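Long-range contact in Lin2111 protein (Listeria innocua, PDB 3EDP), which is functionally uncharacterised but probably acts as a GntR-family transcription regulator, pairing a DNA-binding winged helix-turn-helix domain with a UTRA domain: residues Asn96-Ala109 with Glu121-Lys133. Numbering follows the deposited sequence.
Sequences NLKKDIKDFYIRKA and ENELVYSIKFVQK
Phe104 lies alongside Ile128 on one face of an antiparallel strand pair, its CD1 3.4 Å from Ile128 CG1, while its CE1 reaches Tyr126 CD1 at 3.7 Å. With CG anti to the backbone N (chi1 -180°), the ring leans over the neighbouring strand, and Ser127 O sits at its edge, near the ring plane. The planes of the Tyr126 and Phe104 rings are inclined at 40°, and Ile106 CG1 packs 3.7 Å from Tyr126 CE1. Flat rings and branched aliphatic chains suit this face because it packs into the protein: Phe158 meets the Phe104 and Tyr126 rings, and Met85 of helix 79-86 touches Ile101 and Phe104.

The other face is more polar. Ser127 is small enough for the Tyr105 ring to lie across it, CB standing 4.2 Å from the ring centroid in a CH-pi contact. Lys129 runs beside Asp103, yet its NZ turns away to a salt bridge with Glu189. Arg107 lays CG against Val125 CG2 (3.8 Å); its NE hydrogen-bonds Lys108 O, and NH2 hydrogen-bonds a glycerol, probably from the crystallisation liquor.

Paired backbone bonds join Tyr105 with Ser127 and Arg107 with Val125. Between Ile101 and Asp103 the register slips by one in a classic beta bulge: Lys129 O accepts Lys102 N at 2.8 Å and, weakly, Asp103 N. The extra residue, Lys102, bends its chain back to a salt bridge with Asp100 OD2.

Strand 99-108 is outermost in this chain's UTRA sheet, and helix 110-117 links it to 124-134. Apolar packing toward Met85 and Phe158 and a mixed, more polar opposite face give the strand pair two unlike faces, with the bulge absorbed by one shared carbonyl.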
ATOM      1  N   ASN A  96     -20.176  -4.232  14.497  1.00132.08           N
ATOM      2  CA  ASN A  96     -19.730  -3.619  13.253  1.00130.95           C
ATOM      3  C   ASN A  96     -18.545  -4.357  12.638  1.00126.93           C
ATOM      4  O   ASN A  96     -18.697  -5.458  12.109  1.00128.62           O
ATOM      5  CB  ASN A  96     -19.371  -2.147  13.474  1.00133.67           C
ATOM      6  CG  ASN A  96     -19.321  -1.357  12.177  1.00135.83           C
ATOM      7  OD1 ASN A  96     -18.274  -0.834  11.793  1.00136.90           O
ATOM      8  ND2 ASN A  96     -20.456  -1.274  11.490  1.00135.42           N
ATOM      9  N   LEU A  97     -17.367  -3.747  12.721  1.00121.79           N
ATOM     10  CA  LEU A  97     -16.166  -4.286  12.087  1.00116.67           C
ATOM     11  C   LEU A  97     -16.331  -4.331  10.570  1.00110.17           C
ATOM     12  O   LEU A  97     -15.670  -5.107   9.878  1.00107.73           O
ATOM     13  CB  LEU A  97     -15.818  -5.667  12.649  1.00117.33           C
ATOM     14  CG  LEU A  97     -15.188  -5.665  14.046  1.00114.22           C
ATOM     15  CD1 LEU A  97     -15.205  -7.059  14.656  1.00113.80           C
ATOM     16  CD2 LEU A  97     -13.771  -5.104  14.000  1.00109.78           C
ATOM     17  N   LYS A  98     -17.228  -3.488  10.069  1.00103.62           N
ATOM     18  CA  LYS A  98     -17.429  -3.320   8.639  1.00 93.16           C
ATOM     19  C   LYS A  98     -17.186  -1.861   8.281  1.00 81.11           C
ATOM     20  O   LYS A  98     -16.834  -1.055   9.144  1.00 80.43           O
ATOM     21  CB  LYS A  98     -18.845  -3.740   8.242  1.00 97.74           C
ATOM     22  CG  LYS A  98     -19.144  -5.210   8.500  1.00101.41           C
ATOM     23  CD  LYS A  98     -18.401  -6.109   7.525  1.00101.28           C
ATOM     24  CE  LYS A  98     -18.150  -7.484   8.124  1.00105.97           C
ATOM     25  NZ  LYS A  98     -19.377  -8.066   8.737  1.00109.90           N
ATOM     26  N   LYS A  99     -17.375  -1.521   7.012  1.00 65.84           N
ATOM     27  CA  LYS A  99     -17.123  -0.162   6.552  1.00 55.68           C
ATOM     28  C   LYS A  99     -18.421   0.612   6.369  1.00 55.97           C
ATOM     29  O   LYS A  99     -19.368   0.122   5.757  1.00 65.05           O
ATOM     30  CB  LYS A  99     -16.292  -0.175   5.269  1.00 50.07           C
ATOM     31  CG  LYS A  99     -14.970  -0.916   5.434  1.00 47.94           C
ATOM     32  CD  LYS A  99     -14.061  -0.748   4.238  1.00 47.21           C
ATOM     33  CE  LYS A  99     -12.726  -1.433   4.486  1.00 48.54           C
ATOM     34  NZ  LYS A  99     -11.838  -1.404   3.294  1.00 44.67           N
ATOM     35  N   ASP A 100     -18.451   1.824   6.914  1.00 49.65           N
ATOM     36  CA  ASP A 100     -19.648   2.655   6.923  1.00 57.61           C
ATOM     37  C   ASP A 100     -19.400   3.955   6.160  1.00 60.35           C
ATOM     38  O   ASP A 100     -18.652   4.820   6.623  1.00 57.31           O
ATOM     39  CB  ASP A 100     -20.051   2.962   8.368  1.00 58.99           C
ATOM     40  CG  ASP A 100     -21.314   3.807   8.463  1.00 74.97           C
ATOM     41  OD1 ASP A 100     -22.168   3.727   7.551  1.00 78.19           O
ATOM     42  OD2 ASP A 100     -21.455   4.548   9.463  1.00 77.31           O
ATOM     43  N   ILE A 101     -20.025   4.087   4.991  1.00 49.28           N
ATOM     44  CA  ILE A 101     -19.823   5.269   4.152  1.00 40.75           C
ATOM     45  C   ILE A 101     -20.514   6.505   4.726  1.00 44.47           C
ATOM     46  O   ILE A 101     -21.698   6.479   5.048  1.00 46.50           O
ATOM     47  CB  ILE A 101     -20.295   5.031   2.702  1.00 47.56           C
ATOM     48  CG1 ILE A 101     -19.624   3.790   2.122  1.00 52.09           C
ATOM     49  CG2 ILE A 101     -19.990   6.239   1.832  1.00 35.13           C
ATOM     50  CD1 ILE A 101     -19.897   3.603   0.650  1.00 61.97           C
ATOM     51  N   LYS A 102     -19.759   7.588   4.858  1.00 42.92           N
ATOM     52  CA  LYS A 102     -20.287   8.825   5.411  1.00 44.11           C
ATOM     53  C   LYS A 102     -20.602   9.825   4.307  1.00 44.97           C
ATOM     54  O   LYS A 102     -21.529  10.616   4.420  1.00 52.30           O
ATOM     55  CB  LYS A 102     -19.270   9.455   6.369  1.00 40.89           C
ATOM     56  CG  LYS A 102     -18.713   8.516   7.424  1.00 53.56           C
ATOM     57  CD  LYS A 102     -19.583   8.466   8.667  1.00 56.38           C
ATOM     58  CE  LYS A 102     -20.639   7.387   8.568  1.00 62.47           C
ATOM     59  NZ  LYS A 102     -21.297   7.160   9.885  1.00 66.76           N
ATOM     60  N   ASP A 103     -19.806   9.793   3.249  1.00 37.20           N
ATOM     61  CA  ASP A 103     -19.854  10.801   2.206  1.00 41.33           C
ATOM     62  C   ASP A 103     -19.362  10.208   0.895  1.00 39.85           C
ATOM     63  O   ASP A 103     -18.374   9.461   0.869  1.00 29.72           O
ATOM     64  CB  ASP A 103     -18.947  11.979   2.569  1.00 49.61           C
ATOM     65  CG  ASP A 103     -19.695  13.107   3.226  1.00 72.52           C
ATOM     66  OD1 ASP A 103     -20.812  13.422   2.762  1.00 81.31           O
ATOM     67  OD2 ASP A 103     -19.160  13.685   4.198  1.00 78.38           O
ATOM     68  N   PHE A 104     -20.048  10.557  -0.189  1.00 32.70           N
ATOM     69  CA  PHE A 104     -19.613  10.196  -1.528  1.00 34.29           C
ATOM     70  C   PHE A 104     -20.134  11.264  -2.483  1.00 39.19           C
ATOM     71  O   PHE A 104     -21.335  11.361  -2.720  1.00 38.20           O
ATOM     72  CB  PHE A 104     -20.134   8.800  -1.898  1.00 27.20           C
ATOM     73  CG  PHE A 104     -19.728   8.328  -3.273  1.00 31.89           C
ATOM     74  CD1 PHE A 104     -18.560   8.776  -3.868  1.00 33.98           C
ATOM     75  CD2 PHE A 104     -20.508   7.402  -3.957  1.00 34.72           C
ATOM     76  CE1 PHE A 104     -18.181   8.325  -5.133  1.00 34.80           C
ATOM     77  CE2 PHE A 104     -20.142   6.956  -5.222  1.00 37.11           C
ATOM     78  CZ  PHE A 104     -18.974   7.414  -5.807  1.00 36.21           C
ATOM     79  N   TYR A 105     -19.239  12.087  -3.015  1.00 31.17           N
ATOM     80  CA  TYR A 105     -19.678  13.130  -3.932  1.00 28.34           C
ATOM     81  C   TYR A 105     -18.577  13.588  -4.882  1.00 31.60           C
ATOM     82  O   TYR A 105     -17.405  13.228  -4.725  1.00 30.94           O
ATOM     83  CB  TYR A 105     -20.251  14.329  -3.164  1.00 35.90           C
ATOM     84  CG  TYR A 105     -19.211  15.066  -2.347  1.00 38.39           C
ATOM     85  CD1 TYR A 105     -18.702  16.284  -2.772  1.00 43.51           C
ATOM     86  CD2 TYR A 105     -18.730  14.533  -1.162  1.00 37.52           C
ATOM     87  CE1 TYR A 105     -17.750  16.959  -2.030  1.00 47.71           C
ATOM     88  CE2 TYR A 105     -17.779  15.198  -0.412  1.00 44.32           C
ATOM     89  CZ  TYR A 105     -17.292  16.410  -0.851  1.00 49.88           C
ATOM     90  OH  TYR A 105     -16.345  17.080  -0.109  1.00 53.46           O
ATOM     91  N   ILE A 106     -18.982  14.367  -5.880  1.00 31.67           N
ATOM     92  CA  ILE A 106     -18.066  14.955  -6.842  1.00 26.03           C
ATOM     93  C   ILE A 106     -17.866  16.425  -6.503  1.00 34.02           C
ATOM     94  O   ILE A 106     -18.810  17.116  -6.117  1.00 34.70           O
ATOM     95  CB  ILE A 106     -18.641  14.856  -8.257  1.00 39.86           C
ATOM     96  CG1 ILE A 106     -18.994  13.400  -8.584  1.00 41.04           C
ATOM     97  CG2 ILE A 106     -17.684  15.462  -9.268  1.00 35.67           C
ATOM     98  CD1 ILE A 106     -19.748  13.234  -9.886  1.00 43.23           C
ATOM     99  N   ARG A 107     -16.637  16.899  -6.661  1.00 34.84           N
ATOM    100  CA  ARG A 107     -16.278  18.270  -6.340  1.00 33.79           C
ATOM    101  C   ARG A 107     -15.099  18.669  -7.221  1.00 41.22           C
ATOM    102  O   ARG A 107     -14.439  17.813  -7.811  1.00 40.81           O
ATOM    103  CB  ARG A 107     -15.841  18.344  -4.881  1.00 33.38           C
ATOM    104  CG  ARG A 107     -14.771  17.283  -4.559  1.00 34.32           C
ATOM    105  CD  ARG A 107     -14.005  17.565  -3.269  1.00 39.15           C
ATOM    106  NE  ARG A 107     -12.913  18.511  -3.482  1.00 42.07           N
ATOM    107  CZ  ARG A 107     -12.149  19.002  -2.509  1.00 46.33           C
ATOM    108  NH1 ARG A 107     -12.363  18.641  -1.249  1.00 41.55           N
ATOM    109  NH2 ARG A 107     -11.173  19.859  -2.792  1.00 41.13           N
ATOM    110  N   LYS A 108     -14.818  19.964  -7.295  1.00 44.42           N
ATOM    111  CA  LYS A 108     -13.619  20.421  -7.983  1.00 40.50           C
ATOM    112  C   LYS A 108     -12.387  19.972  -7.216  1.00 40.87           C
ATOM    113  O   LYS A 108     -12.432  19.789  -5.999  1.00 39.92           O
ATOM    114  CB  LYS A 108     -13.622  21.940  -8.144  1.00 50.38           C
ATOM    115  CG  LYS A 108     -14.373  22.421  -9.379  1.00 61.10           C
ATOM    116  CD  LYS A 108     -14.776  23.884  -9.266  1.00 68.96           C
ATOM    117  CE  LYS A 108     -15.932  24.057  -8.291  1.00 78.32           C
ATOM    118  NZ  LYS A 108     -16.658  25.342  -8.501  1.00 82.52           N
ATOM    119  N   ALA A 109     -11.287  19.779  -7.935  1.00 41.51           N
ATOM    120  CA  ALA A 109     -10.049  19.339  -7.317  1.00 39.29           C
ATOM    121  C   ALA A 109      -9.536  20.396  -6.348  1.00 40.98           C
ATOM    122  O   ALA A 109      -9.090  20.071  -5.249  1.00 41.39           O
ATOM    123  CB  ALA A 109      -8.998  19.030  -8.388  1.00 36.66           C
ATOM    124  N   GLU A 121      -7.327  22.777 -11.509  1.00 60.39           N
ATOM    125  CA  GLU A 121      -8.033  23.012 -10.249  1.00 61.19           C
ATOM    126  C   GLU A 121      -9.556  22.896 -10.355  1.00 52.52           C
ATOM    127  O   GLU A 121     -10.231  22.587  -9.372  1.00 50.50           O
ATOM    128  CB  GLU A 121      -7.642  24.374  -9.663  1.00 67.10           C
ATOM    129  CG  GLU A 121      -7.681  25.525 -10.664  1.00 81.56           C
ATOM    130  CD  GLU A 121      -6.522  25.493 -11.656  1.00 93.30           C
ATOM    131  OE1 GLU A 121      -5.509  24.815 -11.372  1.00 91.88           O
ATOM    132  OE2 GLU A 121      -6.627  26.150 -12.718  1.00 97.54           O
ATOM    133  N   ASN A 122     -10.085  23.131 -11.551  1.00 50.74           N
ATOM    134  CA  ASN A 122     -11.527  23.115 -11.779  1.00 54.71           C
ATOM    135  C   ASN A 122     -12.037  21.771 -12.290  1.00 51.13           C
ATOM    136  O   ASN A 122     -13.239  21.577 -12.462  1.00 55.35           O
ATOM    137  CB  ASN A 122     -11.916  24.216 -12.764  1.00 68.24           C
ATOM    138  CG  ASN A 122     -11.147  24.125 -14.069  1.00 83.01           C
ATOM    139  OD1 ASN A 122      -9.917  24.205 -14.085  1.00 84.29           O
ATOM    140  ND2 ASN A 122     -11.869  23.957 -15.173  1.00 88.58           N
ATOM    141  N   GLU A 123     -11.123  20.845 -12.542  1.00 50.23           N
ATOM    142  CA  GLU A 123     -11.509  19.506 -12.962  1.00 51.65           C
ATOM    143  C   GLU A 123     -12.013  18.712 -11.760  1.00 44.96           C
ATOM    144  O   GLU A 123     -11.700  19.037 -10.617  1.00 41.09           O
ATOM    145  CB  GLU A 123     -10.344  18.808 -13.665  1.00 60.65           C
ATOM    146  CG  GLU A 123      -9.989  19.461 -15.001  1.00 65.42           C
ATOM    147  CD  GLU A 123      -8.768  18.849 -15.657  1.00 73.13           C
ATOM    148  OE1 GLU A 123      -8.804  18.647 -16.889  1.00 79.35           O
ATOM    149  OE2 GLU A 123      -7.776  18.567 -14.948  1.00 70.04           O
ATOM    150  N   LEU A 124     -12.808  17.682 -12.019  1.00 37.09           N
ATOM    151  CA  LEU A 124     -13.553  17.028 -10.955  1.00 38.14           C
ATOM    152  C   LEU A 124     -12.870  15.790 -10.383  1.00 38.74           C
ATOM    153  O   LEU A 124     -12.145  15.084 -11.083  1.00 35.68           O
ATOM    154  CB  LEU A 124     -14.953  16.668 -11.454  1.00 37.58           C
ATOM    155  CG  LEU A 124     -15.730  17.839 -12.060  1.00 45.37           C
ATOM    156  CD1 LEU A 124     -17.036  17.345 -12.664  1.00 39.27           C
ATOM    157  CD2 LEU A 124     -15.979  18.924 -11.013  1.00 46.14           C
ATOM    158  N   VAL A 125     -13.133  15.534  -9.104  1.00 34.90           N
ATOM    159  CA  VAL A 125     -12.682  14.329  -8.426  1.00 31.06           C
ATOM    160  C   VAL A 125     -13.823  13.771  -7.588  1.00 30.05           C
ATOM    161  O   VAL A 125     -14.690  14.515  -7.135  1.00 31.49           O
ATOM    162  CB  VAL A 125     -11.463  14.599  -7.490  1.00 32.33           C
ATOM    163  CG1 VAL A 125     -10.302  15.201  -8.273  1.00 38.06           C
ATOM    164  CG2 VAL A 125     -11.854  15.509  -6.325  1.00 27.16           C
ATOM    165  N   TYR A 126     -13.827  12.456  -7.397  1.00 31.99           N
ATOM    166  CA  TYR A 126     -14.715  11.835  -6.431  1.00 28.81           C
ATOM    167  C   TYR A 126     -14.088  11.950  -5.058  1.00 29.31           C
ATOM    168  O   TYR A 126     -12.873  11.795  -4.897  1.00 32.02           O
ATOM    169  CB  TYR A 126     -14.914  10.356  -6.735  1.00 27.54           C
ATOM    170  CG  TYR A 126     -15.688  10.070  -7.990  1.00 36.46           C
ATOM    171  CD1 TYR A 126     -17.068  10.251  -8.029  1.00 39.61           C
ATOM    172  CD2 TYR A 126     -15.047   9.598  -9.131  1.00 32.71           C
ATOM    173  CE1 TYR A 126     -17.789   9.984  -9.173  1.00 41.12           C
ATOM    174  CE2 TYR A 126     -15.758   9.319 -10.280  1.00 34.27           C
ATOM    175  CZ  TYR A 126     -17.131   9.521 -10.293  1.00 38.60           C
ATOM    176  OH  TYR A 126     -17.849   9.250 -11.429  1.00 38.28           O
ATOM    177  N   SER A 127     -14.921  12.210  -4.065  1.00 29.93           N
ATOM    178  CA  SER A 127     -14.476  12.249  -2.689  1.00 34.96           C
ATOM    179  C   SER A 127     -15.300  11.240  -1.919  1.00 32.63           C
ATOM    180  O   SER A 127     -16.529  11.317  -1.900  1.00 28.96           O
ATOM    181  CB  SER A 127     -14.664  13.644  -2.101  1.00 36.35           C
ATOM    182  OG  SER A 127     -14.218  13.680  -0.760  1.00 31.70           O
ATOM    183  N   ILE A 128     -14.622  10.275  -1.314  1.00 26.34           N
ATOM    184  CA  ILE A 128     -15.296   9.245  -0.546  1.00 31.84           C
ATOM    185  C   ILE A 128     -14.789   9.290   0.882  1.00 37.22           C
ATOM    186  O   ILE A 128     -13.586   9.383   1.122  1.00 30.11           O
ATOM    187  CB  ILE A 128     -15.039   7.844  -1.138  1.00 34.83           C
ATOM    188  CG1 ILE A 128     -15.607   7.759  -2.554  1.00 40.84           C
ATOM    189  CG2 ILE A 128     -15.656   6.772  -0.257  1.00 32.74           C
ATOM    190  CD1 ILE A 128     -15.149   6.545  -3.332  1.00 46.81           C
ATOM    191  N   LYS A 129     -15.710   9.249   1.831  1.00 34.88           N
ATOM    192  CA  LYS A 129     -15.331   9.188   3.227  1.00 36.23           C
ATOM    193  C   LYS A 129     -15.992   7.978   3.867  1.00 38.42           C
ATOM    194  O   LYS A 129     -17.204   7.782   3.732  1.00 34.92           O
ATOM    195  CB  LYS A 129     -15.759  10.464   3.948  1.00 34.04           C
ATOM    196  CG  LYS A 129     -15.185  10.603   5.352  1.00 42.27           C
ATOM    197  CD  LYS A 129     -15.723  11.843   6.048  1.00 58.02           C
ATOM    198  CE  LYS A 129     -15.795  13.035   5.097  1.00 68.33           C
ATOM    199  NZ  LYS A 129     -14.491  13.329   4.423  1.00 63.03           N
ATOM    200  N   PHE A 130     -15.198   7.156   4.547  1.00 28.59           N
ATOM    201  CA  PHE A 130     -15.758   6.047   5.315  1.00 28.91           C
ATOM    202  C   PHE A 130     -15.086   5.811   6.668  1.00 31.83           C
ATOM    203  O   PHE A 130     -13.967   6.253   6.918  1.00 30.90           O
ATOM    204  CB  PHE A 130     -15.813   4.749   4.499  1.00 28.23           C
ATOM    205  CG  PHE A 130     -14.468   4.181   4.140  1.00 34.66           C
ATOM    206  CD1 PHE A 130     -13.792   3.351   5.019  1.00 39.31           C
ATOM    207  CD2 PHE A 130     -13.897   4.445   2.905  1.00 32.63           C
ATOM    208  CE1 PHE A 130     -12.560   2.816   4.686  1.00 28.73           C
ATOM    209  CE2 PHE A 130     -12.670   3.907   2.562  1.00 35.86           C
ATOM    210  CZ  PHE A 130     -11.999   3.095   3.456  1.00 33.68           C
ATOM    211  N   VAL A 131     -15.805   5.111   7.535  1.00 29.62           N
ATOM    212  CA  VAL A 131     -15.399   4.906   8.913  1.00 32.43           C
ATOM    213  C   VAL A 131     -15.467   3.417   9.201  1.00 43.36           C
ATOM    214  O   VAL A 131     -16.267   2.691   8.609  1.00 47.58           O
ATOM    215  CB  VAL A 131     -16.324   5.680   9.887  1.00 47.69           C
ATOM    216  CG1 VAL A 131     -16.338   5.028  11.257  1.00 49.43           C
ATOM    217  CG2 VAL A 131     -15.902   7.144   9.985  1.00 37.45           C
ATOM    218  N   GLN A 132     -14.617   2.959  10.104  1.00 45.35           N
ATOM    219  CA  GLN A 132     -14.489   1.540  10.372  1.00 47.22           C
ATOM    220  C   GLN A 132     -14.176   1.361  11.849  1.00 53.16           C
ATOM    221  O   GLN A 132     -13.277   2.016  12.374  1.00 42.89           O
ATOM    222  CB  GLN A 132     -13.348   0.993   9.523  1.00 46.99           C
ATOM    223  CG  GLN A 132     -13.298  -0.503   9.372  1.00 56.96           C
ATOM    224  CD  GLN A 132     -12.184  -0.920   8.434  1.00 63.64           C
ATOM    225  OE1 GLN A 132     -11.494  -0.074   7.857  1.00 62.23           O
ATOM    226  NE2 GLN A 132     -12.001  -2.225   8.274  1.00 63.21           N
ATOM    227  N   LYS A 133     -14.921   0.493  12.525  1.00 57.34           N
ATOM    228  CA  LYS A 133     -14.618   0.177  13.920  1.00 69.28           C
ATOM    229  C   LYS A 133     -13.410  -0.753  13.986  1.00 81.66           C
ATOM    230  O   LYS A 133     -13.316  -1.711  13.220  1.00 84.04           O
ATOM    231  CB  LYS A 133     -15.821  -0.454  14.617  1.00 72.03           C
ATOM    232  CG  LYS A 133     -16.962   0.521  14.903  1.00 83.47           C
ATOM    233  CD  LYS A 133     -17.324   1.330  13.664  1.00 86.91           C
ATOM    234  CE  LYS A 133     -18.703   1.958  13.763  1.00 87.92           C
ATOM    235  NZ  LYS A 133     -19.142   2.495  12.439  1.00 83.54           N
TER